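Local coordinates for ABC-type amino acid transport system, periplasmic component (Caldanaerobacter subterraneus subsp. tengcongensis MB4, PDB 4YMX), which binds the amino acid arginine as the extracytoplasmic substrate-binding component of an amino acid ABC transporter, at residues 239-242 with 243-247; 247-250 with 251-255; 229-232 with 233-237; 92-96 with 97-101. All blocks are in the same frame, centred on the assembly; numbering follows the deposited sequence.

Overall arrangement
Contacts 3, 1 and 2 follow one another along the C-terminal part of the chain. Contact 3 starts helix 231-247 and contact 1 forms its last turns, their centres about 15 Å apart. Contact 2 opens helix 249-258. The centres of contacts 1 and 2 are about 9 Å apart; the two share S247 and touch where L244 O meets Y250 N at 2.8 Å, a probable hydrogen bond. Contact 4 comes much earlier in the sequence, at the end of helix 91-96, yet it packs on contact 3, with L233 CD2 3.4 Å from D101 O. The side chain of P93 in contact 4 is about 12 Å from the bound arginine.

Contact 1 (239-242 with 243-247); sequences EVIK and ELKQS
V240 O takes L244 N at 2.8 Å, one of four i to i+4 bonds that make these segments consecutive turns of helix 231-247. E239 O receives E243 N and I241 O receives K245 N in the same way, while Q246 N approaches K242 O nearly along the C=O axis, at 2.8 Å. On the inner side V240 and L244 run alongside each other. With V240 CG1 anti to the backbone N (chi1 168°), this methyl sits beside the carbonyl carbon and reaches L244 CD1 at 4.1 Å; both residues rest on A72 of helix 65-77. Cutting L244 back to an alanine is likely to leave V240 CG1 without this neighbour and open a gap against A72. I241 lies next to K245, its CG2 3.9 Å from K245 CE, and the extended lysine carries NZ on to L122 O in strand 117-124. At the end of the helix E243 O is gripped twice, by S247 N at 2.9 Å and S247 OG at 2.8 Å, from opposite faces of its plane. The chemistry is thus amphipathic: hydrocarbon packs inward, K242 and Q246 are exposed, L122 O holds K245 NZ, and a serine helps satisfy a carbonyl in the final turn.

Contact 2 (247-250 with 251-255); sequences SGEY and DKLVD
Y250 lays one face of its ring against V254, a turn further along helix 249-258. Its CB is next to the following amide, 3.1 Å from D251 N. CG, 3.7 Å from D251 N, stands anti to the backbone N (chi1 178°), beside the carbonyl carbon, which carries the ring along the helix toward V254. CD2 comes within 4.0 Å of V254 CG2, CE2 is nearest to that methyl at 3.7 Å, and CZ follows at 3.9 Å. The methyl therefore makes a CH-pi contact over the face, offset toward the rim and 21° off the ring normal. Beyond CZ, Y250 OH hydrogen-bonds Y123 O, fastening the tip to strand 117-124. The backbone keeps the pair in step, since V254 N donates to Y250 O at 2.9 Å. Around the helix, E249 OE1 lies against L253 CD2, while a water donates to E249 OE2 at 2.6 Å and makes a weak link to K252 NZ. At the helix start S247 OG accepts from E249 N at 3.3 Å, an ST turn that spans G248. That glycine leaves helical angles with positive phi and takes the N-cap position of helix 249-258: a tight helix-to-helix turn built on one glycine.

Contact 3 (229-232 with 233-237); sequences GNKS and LLDVV
L233 opens the second segment by giving its backbone N to N230 OD1 at 3.2 Å. The donor stands 52° out of the amide plane of N230, above it rather than on a lone pair. Chi1 of -171° places N230 CG beside its own carbonyl carbon and swings the amide over the first turn, where ND2 also lies 3.5 Å from L233 CB. L233 itself packs on V226 and L77. L234 comes next: its N donates to N230 O at 3.1 Å, in the carbonyl plane, so both the side chain and the backbone of the cap residue accept from this turn. Replacing N230 with an alanine would probably leave L233 N without its capping acceptor and fray the helix start. D235 N then bonds K231 O at 2.8 Å, and its OD2 lies 3.4 Å from K231 CG; the lysine NZ, on a chain bent at its last two torsions, stays 5.0 Å from D235 OD2, short of a salt bridge. V236 N makes a weak bond to S232 O, and V237 touches V224 of strand 222-227. Together this is an asparagine N-cap, with N230 also the centre of an inverse gamma turn, leading from strand 222-227 into helix 231-247.

Contact 4 (92-96 with 97-101); sequences IPALQ and AGRVD
L95 and V100 meet because their torsions turn methyls toward one another. In L95, chi1 of -172° sets CG anti to the backbone N, beside the carbonyl carbon, and chi2 of 57° then sends CD1 forward over the chain that follows the helix. In V100, chi1 of -59° sets CG1 anti to the carbonyl carbon and leaves CG2 between the backbone N and the carbonyl carbon, the crowded position; from there CG2 touches L95 CD1 at 3.9 Å and L95 CA at 3.8 Å. The same leucine methyl continues to D101 O, 3.5 Å away. A94 CB is a looser neighbour of V100 CG2, and M86 borders both A94 and V100, while V117 packs on L95 and V40 on V100. The chain reverses at G98, whose positive phi is readily adopted by a residue without a side chain. Two hydrogen bonds back into the last turn make this a Schellman motif: R99 N to A94 O at 2.9 Å and, inside it, G98 N to L95 O at 3.1 Å, the latter donor well above the carbonyl plane rather than on a lone pair. Separately, A97 N makes an ordinary i to i+4 helix bond to P93 O at 3.0 Å. A water stands 2.8 Å from V100 O and close to L95 O as well, but it has more acceptors nearby than protons to give. D101 OD2 accepts from V40 N. The amides folding back thus satisfy P93 O, A94 O and L95 O at the end of helix 91-96, while L95 CD1 and V100 CG2 pack together beside the turn.

Contact 1 (239-242 with 243-247)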
ATOM      1  N   GLU A 239     -11.693   6.293  16.188  1.00  8.29           N
ATOM      2  CA  GLU A 239     -11.946   5.628  17.466  1.00  6.36           C
ATOM      3  C   GLU A 239     -11.479   4.173  17.449  1.00  9.05           C
ATOM      4  O   GLU A 239     -10.893   3.688  18.417  1.00  8.22           O
ATOM      5  CB  GLU A 239     -13.437   5.696  17.832  1.00 10.90           C
ATOM      6  CG  GLU A 239     -13.952   7.088  18.194  1.00 28.32           C
ATOM      7  CD  GLU A 239     -15.456   7.118  18.423  1.00 45.00           C
ATOM      8  OE1 GLU A 239     -16.018   6.095  18.870  1.00 47.06           O
ATOM      9  OE2 GLU A 239     -16.080   8.166  18.148  1.00 49.42           O
ATOM     10  N   VAL A 240     -11.744   3.469  16.354  1.00  8.89           N
ATOM     11  CA  VAL A 240     -11.364   2.060  16.255  1.00  6.57           C
ATOM     12  C   VAL A 240      -9.848   1.900  16.221  1.00  8.42           C
ATOM     13  O   VAL A 240      -9.300   1.029  16.899  1.00  7.84           O
ATOM     14  CB  VAL A 240     -12.013   1.388  15.020  1.00  7.06           C
ATOM     15  CG1 VAL A 240     -11.386   0.027  14.749  1.00  8.24           C
ATOM     16  CG2 VAL A 240     -13.521   1.275  15.227  1.00  7.75           C
ATOM     17  N   ILE A 241      -9.170   2.747  15.450  1.00  8.02           N
ATOM     18  CA  ILE A 241      -7.707   2.713  15.419  1.00  6.64           C
ATOM     19  C   ILE A 241      -7.144   2.975  16.815  1.00  7.52           C
ATOM     20  O   ILE A 241      -6.256   2.259  17.273  1.00  7.53           O
ATOM     21  CB  ILE A 241      -7.123   3.716  14.416  1.00  5.13           C
ATOM     22  CG1 ILE A 241      -7.520   3.308  12.997  1.00  7.70           C
ATOM     23  CG2 ILE A 241      -5.597   3.790  14.554  1.00  7.90           C
ATOM     24  CD1 ILE A 241      -7.201   4.361  11.955  1.00 11.01           C
ATOM     25  N   LYS A 242      -7.676   3.983  17.497  1.00  7.13           N
ATOM     26  CA  LYS A 242      -7.230   4.271  18.860  1.00  7.51           C
ATOM     27  C   LYS A 242      -7.493   3.092  19.791  1.00  9.15           C
ATOM     28  O   LYS A 242      -6.619   2.706  20.576  1.00  8.33           O
ATOM     29  CB  LYS A 242      -7.894   5.548  19.384  1.00  8.83           C
ATOM     30  CG  LYS A 242      -7.064   6.799  19.149  1.00 22.00           C
ATOM     31  CD  LYS A 242      -7.554   7.962  20.008  1.00 35.92           C
ATOM     32  CE  LYS A 242      -6.670   9.195  19.843  1.00 46.28           C
ATOM     33  NZ  LYS A 242      -5.367   9.074  20.557  1.00 52.02           N
ATOM     34  N   GLU A 243      -8.680   2.501  19.720  0.69  8.58           N
ATOM     35  CA  GLU A 243      -8.981   1.386  20.614  0.69  7.18           C
ATOM     36  C   GLU A 243      -8.145   0.142  20.305  0.69  6.45           C
ATOM     37  O   GLU A 243      -7.745  -0.578  21.220  0.69  8.13           O
ATOM     38  CB  GLU A 243     -10.480   1.076  20.631  0.69 11.40           C
ATOM     39  CG  GLU A 243     -10.886  -0.095  21.523  0.69 13.18           C
ATOM     40  CD  GLU A 243     -10.601   0.122  23.009  0.69 11.62           C
ATOM     41  OE1 GLU A 243     -10.789  -0.847  23.767  0.69 13.45           O
ATOM     42  OE2 GLU A 243     -10.204   1.240  23.422  0.69 11.38           O
ATOM     43  N   LEU A 244      -7.861  -0.106  19.029  1.00  6.39           N
ATOM     44  CA  LEU A 244      -6.947  -1.193  18.681  1.00  4.15           C
ATOM     45  C   LEU A 244      -5.604  -0.982  19.370  1.00  8.08           C
ATOM     46  O   LEU A 244      -5.063  -1.891  20.006  1.00  7.43           O
ATOM     47  CB  LEU A 244      -6.742  -1.271  17.160  1.00  5.85           C
ATOM     48  CG  LEU A 244      -7.904  -1.819  16.337  1.00  8.88           C
ATOM     49  CD1 LEU A 244      -7.601  -1.667  14.848  1.00 11.47           C
ATOM     50  CD2 LEU A 244      -8.190  -3.273  16.690  1.00 12.45           C
ATOM     51  N   LYS A 245      -5.079   0.231  19.264  1.00  6.51           N
ATOM     52  CA  LYS A 245      -3.780   0.542  19.854  1.00  6.43           C
ATOM     53  C   LYS A 245      -3.799   0.452  21.374  1.00  4.89           C
ATOM     54  O   LYS A 245      -2.878  -0.095  21.988  1.00  7.32           O
ATOM     55  CB  LYS A 245      -3.305   1.932  19.423  1.00  7.34           C
ATOM     56  CG  LYS A 245      -2.869   2.027  17.957  1.00  7.43           C
ATOM     57  CD  LYS A 245      -2.538   3.465  17.619  1.00 10.56           C
ATOM     58  CE  LYS A 245      -2.029   3.600  16.192  1.00 18.70           C
ATOM     59  NZ  LYS A 245      -1.943   5.041  15.803  1.00 22.22           N
ATOM     60  N   GLN A 246      -4.857   0.965  21.982  1.00  4.87           N
ATOM     61  CA  GLN A 246      -4.889   1.080  23.435  1.00  4.15           C
ATOM     62  C   GLN A 246      -5.308  -0.204  24.138  1.00  6.55           C
ATOM     63  O   GLN A 246      -5.066  -0.351  25.331  1.00  6.21           O
ATOM     64  CB  GLN A 246      -5.789   2.254  23.825  1.00  6.29           C
ATOM     65  CG  GLN A 246      -5.214   3.593  23.360  1.00  7.96           C
ATOM     66  CD  GLN A 246      -6.176   4.749  23.533  1.00 11.88           C
ATOM     67  OE1 GLN A 246      -7.349   4.557  23.846  1.00 13.69           O
ATOM     68  NE2 GLN A 246      -5.671   5.968  23.352  1.00 24.79           N
ATOM     69  N   SER A 247      -5.900  -1.142  23.403  1.00  7.94           N
ATOM     70  CA  SER A 247      -6.415  -2.380  24.004  1.00  6.81           C
ATOM     71  C   SER A 247      -5.466  -3.562  23.927  1.00  7.86           C
ATOM     72  O   SER A 247      -5.732  -4.606  24.527  1.00  9.54           O
ATOM     73  CB  SER A 247      -7.714  -2.801  23.326  1.00  8.41           C
ATOM     74  OG  SER A 247      -7.457  -3.231  21.994  1.00 10.32           O
TER

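Contact 2 (247-250 with 251-255)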
ATOM      1  N   SER A 247      -5.900  -1.142  23.403  1.00  7.94           N
ATOM      2  CA  SER A 247      -6.415  -2.380  24.004  1.00  6.81           C
ATOM      3  C   SER A 247      -5.466  -3.562  23.927  1.00  7.86           C
ATOM      4  O   SER A 247      -5.732  -4.606  24.527  1.00  9.54           O
ATOM      5  CB  SER A 247      -7.714  -2.801  23.326  1.00  8.41           C
ATOM      6  OG  SER A 247      -7.457  -3.231  21.994  1.00 10.32           O
ATOM      7  N   GLY A 248      -4.377  -3.419  23.176  1.00  5.84           N
ATOM      8  CA  GLY A 248      -3.502  -4.543  22.929  1.00  7.40           C
ATOM      9  C   GLY A 248      -3.746  -5.232  21.596  1.00  6.34           C
ATOM     10  O   GLY A 248      -2.877  -5.966  21.122  1.00  9.09           O
ATOM     11  N   GLU A 249      -4.912  -5.013  20.994  1.00  7.11           N
ATOM     12  CA  GLU A 249      -5.257  -5.732  19.770  1.00  7.11           C
ATOM     13  C   GLU A 249      -4.356  -5.336  18.593  1.00  7.14           C
ATOM     14  O   GLU A 249      -3.993  -6.173  17.775  1.00  6.62           O
ATOM     15  CB  GLU A 249      -6.734  -5.529  19.426  1.00  7.54           C
ATOM     16  CG  GLU A 249      -7.197  -6.291  18.200  1.00 14.95           C
ATOM     17  CD  GLU A 249      -7.084  -7.806  18.322  1.00 27.22           C
ATOM     18  OE1 GLU A 249      -7.045  -8.469  17.262  1.00 31.15           O
ATOM     19  OE2 GLU A 249      -7.047  -8.343  19.455  1.00 19.63           O
ATOM     20  N   TYR A 250      -3.982  -4.067  18.527  1.00  5.70           N
ATOM     21  CA  TYR A 250      -3.091  -3.579  17.482  1.00  6.13           C
ATOM     22  C   TYR A 250      -1.762  -4.309  17.505  1.00  7.34           C
ATOM     23  O   TYR A 250      -1.249  -4.743  16.467  1.00  7.36           O
ATOM     24  CB  TYR A 250      -2.883  -2.083  17.659  1.00  6.71           C
ATOM     25  CG  TYR A 250      -1.945  -1.411  16.694  1.00  7.08           C
ATOM     26  CD1 TYR A 250      -2.401  -0.930  15.469  1.00  5.94           C
ATOM     27  CD2 TYR A 250      -0.610  -1.210  17.025  1.00  8.58           C
ATOM     28  CE1 TYR A 250      -1.540  -0.278  14.597  1.00  8.25           C
ATOM     29  CE2 TYR A 250       0.259  -0.560  16.162  1.00  5.91           C
ATOM     30  CZ  TYR A 250      -0.216  -0.096  14.951  1.00  7.03           C
ATOM     31  OH  TYR A 250       0.642   0.559  14.089  1.00 11.26           O
ATOM     32  N   ASP A 251      -1.202  -4.458  18.692  1.00  6.82           N
ATOM     33  CA  ASP A 251       0.084  -5.126  18.788  1.00  7.56           C
ATOM     34  C   ASP A 251       0.002  -6.587  18.365  1.00  5.21           C
ATOM     35  O   ASP A 251       0.933  -7.111  17.758  1.00  8.94           O
ATOM     36  CB  ASP A 251       0.642  -5.001  20.201  1.00  6.92           C
ATOM     37  CG  ASP A 251       0.976  -3.579  20.560  1.00  9.32           C
ATOM     38  OD1 ASP A 251       1.688  -2.920  19.776  1.00 13.90           O
ATOM     39  OD2 ASP A 251       0.505  -3.114  21.616  1.00  9.83           O
ATOM     40  N   LYS A 252      -1.118  -7.239  18.679  1.00  6.86           N
ATOM     41  CA  LYS A 252      -1.359  -8.605  18.218  1.00  6.67           C
ATOM     42  C   LYS A 252      -1.388  -8.659  16.683  1.00  8.10           C
ATOM     43  O   LYS A 252      -0.782  -9.540  16.068  1.00  8.77           O
ATOM     44  CB  LYS A 252      -2.658  -9.155  18.823  1.00 10.26           C
ATOM     45  CG  LYS A 252      -2.904 -10.630  18.557  1.00 13.93           C
ATOM     46  CD  LYS A 252      -4.188 -11.117  19.223  1.00 19.60           C
ATOM     47  CE  LYS A 252      -4.472 -12.564  18.850  1.00 28.34           C
ATOM     48  NZ  LYS A 252      -5.521 -13.159  19.721  1.00 38.13           N
ATOM     49  N   LEU A 253      -2.060  -7.697  16.060  1.00  6.50           N
ATOM     50  CA  LEU A 253      -2.122  -7.649  14.597  1.00  5.92           C
ATOM     51  C   LEU A 253      -0.753  -7.387  13.973  1.00  8.48           C
ATOM     52  O   LEU A 253      -0.396  -7.987  12.953  1.00  8.71           O
ATOM     53  CB  LEU A 253      -3.125  -6.591  14.127  1.00  6.77           C
ATOM     54  CG  LEU A 253      -4.581  -6.817  14.530  1.00  6.66           C
ATOM     55  CD1 LEU A 253      -5.462  -5.690  14.017  1.00 12.89           C
ATOM     56  CD2 LEU A 253      -5.089  -8.165  14.041  1.00  9.33           C
ATOM     57  N   VAL A 254       0.014  -6.492  14.583  1.00  6.96           N
ATOM     58  CA  VAL A 254       1.332  -6.163  14.067  1.00  5.64           C
ATOM     59  C   VAL A 254       2.255  -7.375  14.155  1.00  7.66           C
ATOM     60  O   VAL A 254       2.979  -7.674  13.207  1.00  8.87           O
ATOM     61  CB  VAL A 254       1.920  -4.957  14.813  1.00  6.40           C
ATOM     62  CG1 VAL A 254       3.386  -4.777  14.470  1.00  8.38           C
ATOM     63  CG2 VAL A 254       1.121  -3.703  14.483  1.00 10.54           C
ATOM     64  N   ASP A 255       2.202  -8.089  15.274  1.00  9.07           N
ATOM     65  CA  ASP A 255       3.004  -9.304  15.418  1.00 10.88           C
ATOM     66  C   ASP A 255       2.689 -10.318  14.331  1.00 14.48           C
ATOM     67  O   ASP A 255       3.582 -10.915  13.736  1.00 12.40           O
ATOM     68  CB  ASP A 255       2.757  -9.943  16.780  1.00 12.55           C
ATOM     69  CG  ASP A 255       3.672  -9.402  17.840  1.00 22.75           C
ATOM     70  OD1 ASP A 255       4.578  -8.619  17.492  1.00 20.80           O
ATOM     71  OD2 ASP A 255       3.488  -9.769  19.020  1.00 27.45           O
TER
HETATM   72  O   HOH W   1      -7.903 -10.836  19.575  1.00 38.62           O

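Contact 3 (229-232 with 233-237)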
ATOM      1  N   GLY A 229     -15.832  15.092   3.982  1.00 14.77           N
ATOM      2  CA  GLY A 229     -16.973  15.476   4.790  1.00 13.32           C
ATOM      3  C   GLY A 229     -17.722  14.362   5.493  1.00 15.75           C
ATOM      4  O   GLY A 229     -18.666  14.627   6.242  1.00 15.98           O
ATOM      5  N   ASN A 230     -17.320  13.112   5.271  1.00 13.08           N
ATOM      6  CA  ASN A 230     -17.960  12.006   5.970  1.00 10.45           C
ATOM      7  C   ASN A 230     -17.392  11.879   7.381  1.00 12.81           C
ATOM      8  O   ASN A 230     -16.628  10.955   7.687  1.00 10.27           O
ATOM      9  CB  ASN A 230     -17.797  10.706   5.188  1.00 10.25           C
ATOM     10  CG  ASN A 230     -18.623   9.573   5.752  1.00  9.79           C
ATOM     11  OD1 ASN A 230     -19.230   9.695   6.820  1.00 12.25           O
ATOM     12  ND2 ASN A 230     -18.644   8.451   5.042  1.00  8.85           N
ATOM     13  N   LYS A 231     -17.765  12.825   8.235  1.00 11.45           N
ATOM     14  CA  LYS A 231     -17.240  12.886   9.591  1.00  9.17           C
ATOM     15  C   LYS A 231     -17.719  11.730  10.446  1.00 11.40           C
ATOM     16  O   LYS A 231     -16.970  11.239  11.292  1.00 10.69           O
ATOM     17  CB  LYS A 231     -17.630  14.213  10.259  1.00 12.15           C
ATOM     18  CG  LYS A 231     -17.124  14.339  11.682  1.00 12.69           C
ATOM     19  CD  LYS A 231     -17.800  15.470  12.433  1.00 29.53           C
ATOM     20  CE  LYS A 231     -17.289  16.816  11.988  1.00 46.47           C
ATOM     21  NZ  LYS A 231     -15.818  16.922  12.148  1.00 54.67           N
ATOM     22  N   SER A 232     -18.960  11.297  10.244  1.00 10.89           N
ATOM     23  CA  SER A 232     -19.510  10.210  11.047  1.00  9.64           C
ATOM     24  C   SER A 232     -18.632   8.971  10.933  1.00 11.98           C
ATOM     25  O   SER A 232     -18.247   8.377  11.941  1.00 11.56           O
ATOM     26  CB  SER A 232     -20.936   9.889  10.616  1.00 15.52           C
ATOM     27  OG  SER A 232     -21.495   8.892  11.447  1.00 38.00           O
ATOM     28  N   LEU A 233     -18.282   8.601   9.703  1.00  9.17           N
ATOM     29  CA  LEU A 233     -17.450   7.423   9.493  1.00  8.94           C
ATOM     30  C   LEU A 233     -16.012   7.673   9.929  1.00 10.25           C
ATOM     31  O   LEU A 233     -15.392   6.799  10.548  1.00  9.59           O
ATOM     32  CB  LEU A 233     -17.494   6.971   8.030  1.00  6.28           C
ATOM     33  CG  LEU A 233     -16.646   5.724   7.742  1.00  6.40           C
ATOM     34  CD1 LEU A 233     -17.047   4.572   8.666  1.00  9.00           C
ATOM     35  CD2 LEU A 233     -16.794   5.327   6.273  1.00  7.04           C
ATOM     36  N   LEU A 234     -15.482   8.853   9.621  1.00  6.69           N
ATOM     37  CA  LEU A 234     -14.119   9.190  10.009  1.00  7.63           C
ATOM     38  C   LEU A 234     -13.927   9.091  11.519  1.00  9.02           C
ATOM     39  O   LEU A 234     -12.924   8.554  11.989  1.00  9.89           O
ATOM     40  CB  LEU A 234     -13.743  10.590   9.525  1.00  9.76           C
ATOM     41  CG  LEU A 234     -12.297  11.000   9.815  1.00 14.17           C
ATOM     42  CD1 LEU A 234     -11.336  10.018   9.167  1.00 15.90           C
ATOM     43  CD2 LEU A 234     -12.048  12.421   9.320  1.00 18.37           C
ATOM     44  N   ASP A 235     -14.899   9.583  12.281  1.00  8.71           N
ATOM     45  CA  ASP A 235     -14.787   9.555  13.736  1.00  8.25           C
ATOM     46  C   ASP A 235     -14.768   8.127  14.265  1.00  8.08           C
ATOM     47  O   ASP A 235     -13.971   7.801  15.155  1.00 10.03           O
ATOM     48  CB  ASP A 235     -15.912  10.362  14.391  1.00  7.06           C
ATOM     49  CG  ASP A 235     -15.684  11.861  14.311  1.00 14.18           C
ATOM     50  OD1 ASP A 235     -14.563  12.297  13.969  1.00 14.96           O
ATOM     51  OD2 ASP A 235     -16.642  12.612  14.598  1.00 17.12           O
ATOM     52  N   VAL A 236     -15.632   7.276  13.717  1.00  8.98           N
ATOM     53  CA  VAL A 236     -15.626   5.861  14.080  1.00  8.01           C
ATOM     54  C   VAL A 236     -14.290   5.202  13.730  1.00  6.69           C
ATOM     55  O   VAL A 236     -13.741   4.450  14.540  1.00  8.98           O
ATOM     56  CB  VAL A 236     -16.793   5.083  13.426  1.00  8.66           C
ATOM     57  CG1 VAL A 236     -16.633   3.587  13.647  1.00 15.73           C
ATOM     58  CG2 VAL A 236     -18.144   5.571  13.979  1.00 10.94           C
ATOM     59  N   VAL A 237     -13.765   5.484  12.541  1.00  6.82           N
ATOM     60  CA  VAL A 237     -12.490   4.906  12.131  1.00  6.34           C
ATOM     61  C   VAL A 237     -11.382   5.318  13.098  1.00  8.58           C
ATOM     62  O   VAL A 237     -10.589   4.475  13.545  1.00  7.67           O
ATOM     63  CB  VAL A 237     -12.121   5.281  10.674  1.00  4.89           C
ATOM     64  CG1 VAL A 237     -10.683   4.864  10.348  1.00  6.01           C
ATOM     65  CG2 VAL A 237     -13.084   4.620   9.711  1.00  6.80           C
TER

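Contact 4 (92-96 with 97-101)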
ATOM      1  N   ILE A  92      -9.174   6.448  -4.927  1.00  6.63           N
ATOM      2  CA  ILE A  92      -9.699   7.768  -4.592  1.00  8.81           C
ATOM      3  C   ILE A  92     -10.898   8.173  -5.482  1.00  5.78           C
ATOM      4  O   ILE A  92     -11.919   8.638  -4.958  1.00  6.98           O
ATOM      5  CB  ILE A  92      -8.578   8.828  -4.486  1.00  8.93           C
ATOM      6  CG1 ILE A  92      -7.803   8.593  -3.186  1.00 10.00           C
ATOM      7  CG2 ILE A  92      -9.152  10.245  -4.544  1.00 10.69           C
ATOM      8  CD1 ILE A  92      -6.542   9.403  -3.077  1.00 11.22           C
ATOM      9  N   PRO A  93     -10.814   7.949  -6.811  1.00  7.93           N
ATOM     10  CA  PRO A  93     -12.016   8.201  -7.616  1.00  9.79           C
ATOM     11  C   PRO A  93     -13.248   7.393  -7.180  1.00  9.04           C
ATOM     12  O   PRO A  93     -14.353   7.929  -7.187  1.00  9.04           O
ATOM     13  CB  PRO A  93     -11.578   7.787  -9.017  1.00  8.91           C
ATOM     14  CG  PRO A  93     -10.121   8.112  -9.045  1.00 10.01           C
ATOM     15  CD  PRO A  93      -9.620   7.770  -7.657  1.00  8.78           C
ATOM     16  N   ALA A  94     -13.067   6.137  -6.796  1.00  6.73           N
ATOM     17  CA  ALA A  94     -14.192   5.333  -6.332  1.00  7.35           C
ATOM     18  C   ALA A  94     -14.798   5.910  -5.052  1.00  9.27           C
ATOM     19  O   ALA A  94     -16.018   5.936  -4.882  1.00  9.48           O
ATOM     20  CB  ALA A  94     -13.765   3.879  -6.125  1.00  8.89           C
ATOM     21  N   LEU A  95     -13.942   6.390  -4.158  1.00  8.31           N
ATOM     22  CA  LEU A  95     -14.385   6.956  -2.898  1.00  9.86           C
ATOM     23  C   LEU A  95     -15.136   8.265  -3.142  1.00 12.94           C
ATOM     24  O   LEU A  95     -16.192   8.510  -2.544  1.00 13.67           O
ATOM     25  CB  LEU A  95     -13.171   7.163  -1.995  1.00 11.18           C
ATOM     26  CG  LEU A  95     -13.364   7.573  -0.544  1.00 14.23           C
ATOM     27  CD1 LEU A  95     -14.246   6.576   0.188  1.00 10.47           C
ATOM     28  CD2 LEU A  95     -12.001   7.696   0.129  1.00 12.45           C
ATOM     29  N   GLN A  96     -14.613   9.089  -4.047  1.00 12.62           N
ATOM     30  CA  GLN A  96     -15.265  10.348  -4.408  1.00 13.38           C
ATOM     31  C   GLN A  96     -16.636  10.116  -5.024  1.00 13.66           C
ATOM     32  O   GLN A  96     -17.564  10.897  -4.801  1.00 17.77           O
ATOM     33  CB  GLN A  96     -14.405  11.140  -5.392  1.00 11.95           C
ATOM     34  CG  GLN A  96     -13.111  11.669  -4.825  1.00 11.04           C
ATOM     35  CD  GLN A  96     -12.275  12.356  -5.887  1.00 17.20           C
ATOM     36  OE1 GLN A  96     -11.738  11.712  -6.790  1.00 20.88           O
ATOM     37  NE2 GLN A  96     -12.172  13.676  -5.787  1.00 17.23           N
ATOM     38  N   ALA A  97     -16.752   9.046  -5.805  1.00 10.23           N
ATOM     39  CA  ALA A  97     -17.995   8.707  -6.483  1.00 10.87           C
ATOM     40  C   ALA A  97     -18.995   7.979  -5.590  1.00 11.69           C
ATOM     41  O   ALA A  97     -20.133   7.742  -6.003  1.00 15.44           O
ATOM     42  CB  ALA A  97     -17.709   7.879  -7.731  1.00 12.28           C
ATOM     43  N   GLY A  98     -18.577   7.611  -4.381  1.00 11.13           N
ATOM     44  CA  GLY A  98     -19.447   6.872  -3.484  1.00 10.58           C
ATOM     45  C   GLY A  98     -19.584   5.396  -3.805  1.00 13.42           C
ATOM     46  O   GLY A  98     -20.479   4.726  -3.286  1.00 13.73           O
ATOM     47  N   ARG A  99     -18.698   4.884  -4.656  0.54 10.68           N
ATOM     48  CA  ARG A  99     -18.705   3.463  -4.997  0.54  8.74           C
ATOM     49  C   ARG A  99     -18.132   2.603  -3.866  0.54  7.54           C
ATOM     50  O   ARG A  99     -18.370   1.398  -3.816  0.54 11.75           O
ATOM     51  CB  ARG A  99     -17.941   3.209  -6.301  0.54 11.79           C
ATOM     52  CG  ARG A  99     -18.590   3.843  -7.535  0.54 16.98           C
ATOM     53  CD  ARG A  99     -18.029   3.258  -8.824  0.54 20.70           C
ATOM     54  NE  ARG A  99     -16.634   3.633  -9.034  0.54 21.37           N
ATOM     55  CZ  ARG A  99     -16.244   4.727  -9.682  0.54 21.39           C
ATOM     56  NH1 ARG A  99     -17.141   5.560 -10.192  0.54 21.80           N
ATOM     57  NH2 ARG A  99     -14.952   4.987  -9.827  0.54 21.28           N
ATOM     58  N   VAL A 100     -17.363   3.226  -2.976  1.00  8.70           N
ATOM     59  CA  VAL A 100     -16.930   2.582  -1.732  1.00  7.81           C
ATOM     60  C   VAL A 100     -17.113   3.606  -0.618  1.00  8.84           C
ATOM     61  O   VAL A 100     -17.188   4.810  -0.889  1.00  9.57           O
ATOM     62  CB  VAL A 100     -15.446   2.097  -1.761  1.00  6.16           C
ATOM     63  CG1 VAL A 100     -15.210   1.104  -2.883  1.00  7.66           C
ATOM     64  CG2 VAL A 100     -14.494   3.271  -1.874  1.00  7.55           C
ATOM     65  N   ASP A 101     -17.192   3.135   0.625  1.00  6.40           N
ATOM     66  CA  ASP A 101     -17.351   4.014   1.783  1.00  7.79           C
ATOM     67  C   ASP A 101     -16.020   4.410   2.421  1.00  7.40           C
ATOM     68  O   ASP A 101     -15.904   5.465   3.039  1.00  7.18           O
ATOM     69  CB  ASP A 101     -18.211   3.334   2.849  1.00  8.77           C
ATOM     70  CG  ASP A 101     -19.573   2.933   2.336  1.00 11.53           C
ATOM     71  OD1 ASP A 101     -20.232   3.773   1.690  1.00 16.92           O
ATOM     72  OD2 ASP A 101     -19.983   1.780   2.579  1.00 11.94           O
TER
HETATM   73  O   HOH W   2     -17.896   7.423  -0.039  1.00 18.43           O